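Local coordinates for RagB/SusD domain protein (Flavobacterium johnsoniae, PDB 5J5U), which probably binds chitin or its fragments at the cell surface, as a SusD homolog of a polysaccharide utilization locus that converts chitin, at residues N15-M27 / G165-D177. Numbering follows the deposited sequence.
Sequences NPAGQLTFTQLCM and GGSVKGDLFYNGD
Q24 leaves its helix with CG anti to the carbonyl carbon (chi1 -72°) and runs straight on from there, which carries its amide across to D171, L172 and F173. The amide works at both ends. Q24 OE1 accepts the backbone N-H of L172, 2.7 Å from L172 N, in the carbonyl plane and on a lone pair. Q24 NE2 gives a hydrogen to D171 OD1 over 3.0 Å, on the anti side and tilted out of the carboxylate plane, the bond nearly straight. The amide stacks on one face of the F173 ring, the planes 17° apart, with Q24 CD above the ring centre. Q24 CG makes a CH-pi contact, 4.1 Å from the centroid of the F173 ring. One turn back, T21 OG1, held beside its own backbone N, donates to G170 O at 2.6 Å. T21 CG2 and L25 meet the CD1 methyl of L172. Toward the N-terminal end of the helix, A17 CA lies 3.2 Å from K169 O in a CA-H...O contact, and L20 CD2 reaches V168. D171 OD2 is held by G176 N of its own loop (2.7 Å) and by W181 NE1 of helix 178-195. The contact thus docks helix 16-29 on the loop leading into that helix, within the helical SusD-like fold. Chemically, a neutral amide both satisfies a backbone N-H and supplies the buried D171 carboxylate with a donor, and the ring face it stacks on probably restrains its rotation.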
loop_
_atom_site.group_PDB
_atom_site.type_symbol
_atom_site.label_atom_id
_atom_site.label_comp_id
_atom_site.label_asym_id
_atom_site.label_seq_id
_atom_site.Cartn_x
_atom_site.Cartn_y
_atom_site.Cartn_z
ATOM N N ASN A 15 -3.160 -13.694 26.419
ATOM C CA ASN A 15 -2.280 -12.755 25.729
ATOM C C ASN A 15 -2.260 -12.874 24.189
ATOM O O ASN A 15 -2.409 -11.859 23.500
ATOM C CB ASN A 15 -0.847 -12.892 26.259
ATOM C CG ASN A 15 -0.767 -12.723 27.752
ATOM O OD1 ASN A 15 -1.630 -12.084 28.353
ATOM N ND2 ASN A 15 0.271 -13.291 28.366
ATOM N N PRO A 16 -2.064 -14.097 23.643
ATOM C CA PRO A 16 -2.069 -14.232 22.184
ATOM C C PRO A 16 -3.232 -13.516 21.498
ATOM O O PRO A 16 -2.981 -12.726 20.610
ATOM C CB PRO A 16 -2.177 -15.740 21.983
ATOM C CG PRO A 16 -1.484 -16.313 23.159
ATOM C CD PRO A 16 -1.796 -15.394 24.299
ATOM N N ALA A 17 -4.466 -13.780 21.906
ATOM C CA ALA A 17 -5.620 -13.085 21.344
ATOM C C ALA A 17 -5.477 -11.570 21.469
ATOM O O ALA A 17 -5.535 -10.849 20.474
ATOM C CB ALA A 17 -6.900 -13.540 22.024
ATOM N N GLY A 18 -5.265 -11.094 22.690
ATOM C CA GLY A 18 -5.192 -9.668 22.942
ATOM C C GLY A 18 -4.089 -9.009 22.154
ATOM O O GLY A 18 -4.249 -7.906 21.615
ATOM N N GLN A 19 -2.962 -9.702 22.078
ATOM C CA GLN A 19 -1.816 -9.191 21.365
ATOM C C GLN A 19 -2.102 -9.139 19.863
ATOM O O GLN A 19 -1.788 -8.140 19.204
ATOM C CB GLN A 19 -0.581 -10.043 21.694
ATOM C CG GLN A 19 0.092 -9.584 23.003
ATOM C CD GLN A 19 1.364 -10.348 23.370
ATOM O OE1 GLN A 19 1.513 -11.529 23.064
ATOM N NE2 GLN A 19 2.290 -9.664 24.024
ATOM N N LEU A 20 -2.725 -10.184 19.334
ATOM C CA LEU A 20 -3.057 -10.218 17.922
ATOM C C LEU A 20 -3.965 -9.049 17.597
ATOM O O LEU A 20 -3.702 -8.325 16.644
ATOM C CB LEU A 20 -3.723 -11.545 17.529
ATOM C CG LEU A 20 -4.195 -11.662 16.066
ATOM C CD1 LEU A 20 -3.099 -11.292 15.112
ATOM C CD2 LEU A 20 -4.737 -13.048 15.722
ATOM N N THR A 21 -5.010 -8.858 18.410
ATOM C CA THR A 21 -5.992 -7.772 18.233
ATOM C C THR A 21 -5.316 -6.392 18.260
ATOM O O THR A 21 -5.623 -5.504 17.448
ATOM C CB THR A 21 -7.121 -7.839 19.331
ATOM O OG1 THR A 21 -7.936 -9.005 19.137
ATOM C CG2 THR A 21 -8.025 -6.595 19.302
ATOM N N PHE A 22 -4.391 -6.222 19.202
ATOM C CA PHE A 22 -3.637 -4.979 19.313
ATOM C C PHE A 22 -2.813 -4.725 18.034
ATOM O O PHE A 22 -2.886 -3.647 17.451
ATOM C CB PHE A 22 -2.737 -5.030 20.537
ATOM C CG PHE A 22 -1.911 -3.809 20.740
ATOM C CD1 PHE A 22 -2.426 -2.718 21.425
ATOM C CD2 PHE A 22 -0.611 -3.750 20.268
ATOM C CE1 PHE A 22 -1.659 -1.588 21.626
ATOM C CE2 PHE A 22 0.152 -2.631 20.468
ATOM C CZ PHE A 22 -0.366 -1.546 21.146
ATOM N N THR A 23 -2.060 -5.725 17.582
ATOM C CA THR A 23 -1.267 -5.574 16.378
ATOM C C THR A 23 -2.104 -5.233 15.155
ATOM O O THR A 23 -1.767 -4.323 14.372
ATOM C CB THR A 23 -0.472 -6.836 16.085
ATOM O OG1 THR A 23 0.524 -6.993 17.101
ATOM C CG2 THR A 23 0.228 -6.719 14.731
ATOM N N GLN A 24 -3.182 -5.988 14.980
ATOM C CA GLN A 24 -4.094 -5.747 13.877
ATOM C C GLN A 24 -4.630 -4.314 13.930
ATOM O O GLN A 24 -4.674 -3.629 12.905
ATOM C CB GLN A 24 -5.224 -6.760 13.879
ATOM C CG GLN A 24 -4.762 -8.142 13.456
ATOM C CD GLN A 24 -5.907 -9.120 13.321
ATOM O OE1 GLN A 24 -7.028 -8.830 13.732
ATOM N NE2 GLN A 24 -5.629 -10.295 12.751
ATOM N N LEU A 25 -4.970 -3.843 15.123
ATOM C CA LEU A 25 -5.460 -2.480 15.251
ATOM C C LEU A 25 -4.337 -1.433 14.993
ATOM O O LEU A 25 -4.591 -0.372 14.432
ATOM C CB LEU A 25 -6.109 -2.287 16.635
ATOM C CG LEU A 25 -7.572 -2.790 16.731
ATOM C CD1 LEU A 25 -8.111 -2.859 18.172
ATOM C CD2 LEU A 25 -8.503 -1.950 15.843
ATOM N N CYS A 26 -3.098 -1.748 15.353
ATOM C CA CYS A 26 -1.974 -0.862 15.088
ATOM C C CYS A 26 -1.722 -0.700 13.569
ATOM O O CYS A 26 -1.302 0.361 13.096
ATOM C CB CYS A 26 -0.713 -1.386 15.779
ATOM S SG CYS A 26 -0.550 -0.990 17.553
ATOM N N MET A 27 -1.990 -1.750 12.800
ATOM C CA MET A 27 -1.669 -1.690 11.377
ATOM C C MET A 27 -2.523 -0.710 10.562
ATOM O O MET A 27 -2.183 -0.426 9.416
ATOM C CB MET A 27 -1.776 -3.078 10.751
ATOM C CG MET A 27 -0.669 -4.008 11.174
ATOM S SD MET A 27 -0.729 -5.534 10.221
ATOM C CE MET A 27 -0.208 -4.952 8.598
ATOM N N GLY A 165 -5.311 -27.464 14.299
ATOM C CA GLY A 165 -4.389 -26.469 14.832
ATOM C C GLY A 165 -4.866 -25.622 16.009
ATOM O O GLY A 165 -4.162 -24.716 16.464
ATOM N N GLY A 166 -6.061 -25.910 16.515
ATOM C CA GLY A 166 -6.621 -25.125 17.603
ATOM C C GLY A 166 -7.398 -23.969 17.017
ATOM O O GLY A 166 -7.489 -23.837 15.799
ATOM N N SER A 167 -7.943 -23.123 17.878
ATOM C CA SER A 167 -8.780 -22.020 17.427
ATOM C C SER A 167 -7.986 -20.696 17.366
ATOM O O SER A 167 -7.015 -20.500 18.101
ATOM C CB SER A 167 -10.001 -21.895 18.347
ATOM O OG SER A 167 -10.798 -20.769 18.040
ATOM N N VAL A 168 -8.364 -19.813 16.450
ATOM C CA VAL A 168 -7.741 -18.493 16.363
ATOM C C VAL A 168 -8.605 -17.396 16.992
ATOM O O VAL A 168 -9.697 -17.100 16.521
ATOM C CB VAL A 168 -7.424 -18.116 14.917
ATOM C CG1 VAL A 168 -6.752 -16.767 14.874
ATOM C CG2 VAL A 168 -6.546 -19.184 14.268
ATOM N N LYS A 169 -8.095 -16.789 18.055
ATOM C CA LYS A 169 -8.853 -15.827 18.850
ATOM C C LYS A 169 -8.256 -14.432 18.741
ATOM O O LYS A 169 -7.041 -14.285 18.786
ATOM C CB LYS A 169 -8.881 -16.272 20.315
ATOM C CG LYS A 169 -9.690 -17.566 20.571
ATOM C CD LYS A 169 -11.180 -17.357 20.304
ATOM C CE LYS A 169 -11.983 -18.622 20.584
ATOM N NZ LYS A 169 -13.461 -18.400 20.548
ATOM N N GLY A 170 -9.092 -13.408 18.585
ATOM C CA GLY A 170 -8.604 -12.035 18.565
ATOM C C GLY A 170 -8.383 -11.485 17.164
ATOM O O GLY A 170 -7.839 -10.389 16.964
ATOM N N ASP A 171 -8.816 -12.268 16.191
ATOM C CA ASP A 171 -8.655 -11.940 14.792
ATOM C C ASP A 171 -9.809 -11.070 14.290
ATOM O O ASP A 171 -10.945 -11.539 14.156
ATOM C CB ASP A 171 -8.541 -13.228 13.977
ATOM C CG ASP A 171 -8.564 -12.984 12.505
ATOM O OD1 ASP A 171 -8.070 -11.918 12.065
ATOM O OD2 ASP A 171 -9.053 -13.877 11.782
ATOM N N LEU A 172 -9.513 -9.796 14.033
ATOM C CA LEU A 172 -10.518 -8.856 13.536
ATOM C C LEU A 172 -10.645 -8.880 12.006
ATOM O O LEU A 172 -11.642 -8.436 11.450
ATOM C CB LEU A 172 -10.190 -7.440 14.005
ATOM C CG LEU A 172 -10.234 -7.266 15.520
ATOM C CD1 LEU A 172 -9.752 -5.875 15.919
ATOM C CD2 LEU A 172 -11.602 -7.553 16.082
ATOM N N PHE A 173 -9.626 -9.394 11.337
ATOM C CA PHE A 173 -9.621 -9.456 9.884
ATOM C C PHE A 173 -10.657 -10.457 9.419
ATOM O O PHE A 173 -11.404 -10.226 8.470
ATOM C CB PHE A 173 -8.249 -9.890 9.343
ATOM C CG PHE A 173 -7.150 -8.870 9.495
ATOM C CD1 PHE A 173 -7.430 -7.532 9.732
ATOM C CD2 PHE A 173 -5.823 -9.269 9.391
ATOM C CE1 PHE A 173 -6.409 -6.606 9.878
ATOM C CE2 PHE A 173 -4.787 -8.353 9.521
ATOM C CZ PHE A 173 -5.077 -7.015 9.770
ATOM N N TYR A 174 -10.665 -11.598 10.092
ATOM C CA TYR A 174 -11.366 -12.762 9.585
ATOM C C TYR A 174 -12.068 -13.600 10.633
ATOM O O TYR A 174 -12.604 -14.655 10.304
ATOM C CB TYR A 174 -10.379 -13.664 8.834
ATOM C CG TYR A 174 -9.777 -13.078 7.579
ATOM C CD1 TYR A 174 -8.402 -13.102 7.370
ATOM C CD2 TYR A 174 -10.576 -12.527 6.597
ATOM C CE1 TYR A 174 -7.840 -12.584 6.217
ATOM C CE2 TYR A 174 -10.024 -12.006 5.428
ATOM C CZ TYR A 174 -8.648 -12.033 5.246
ATOM O OH TYR A 174 -8.086 -11.525 4.078
ATOM N N ASN A 175 -12.052 -13.156 11.886
ATOM C CA ASN A 175 -12.675 -13.909 12.979
ATOM C C ASN A 175 -12.212 -15.358 13.025
ATOM O O ASN A 175 -13.028 -16.254 13.246
ATOM C CB ASN A 175 -14.207 -13.896 12.866
ATOM C CG ASN A 175 -14.796 -12.526 13.031
ATOM O OD1 ASN A 175 -14.527 -11.821 14.009
ATOM N ND2 ASN A 175 -15.612 -12.129 12.066
ATOM N N GLY A 176 -10.921 -15.579 12.775
ATOM C CA GLY A 176 -10.288 -16.878 12.950
ATOM C C GLY A 176 -10.528 -17.922 11.867
ATOM O O GLY A 176 -10.067 -19.058 11.988
ATOM N N ASP A 177 -11.212 -17.556 10.792
ATOM C CA ASP A 177 -11.384 -18.502 9.696
ATOM C C ASP A 177 -10.017 -18.789 9.103
ATOM O O ASP A 177 -9.418 -17.915 8.488
ATOM C CB ASP A 177 -12.343 -17.949 8.631
ATOM C CG ASP A 177 -12.545 -18.912 7.436
ATOM O OD1 ASP A 177 -11.780 -19.891 7.277
ATOM O OD2 ASP A 177 -13.476 -18.689 6.629
#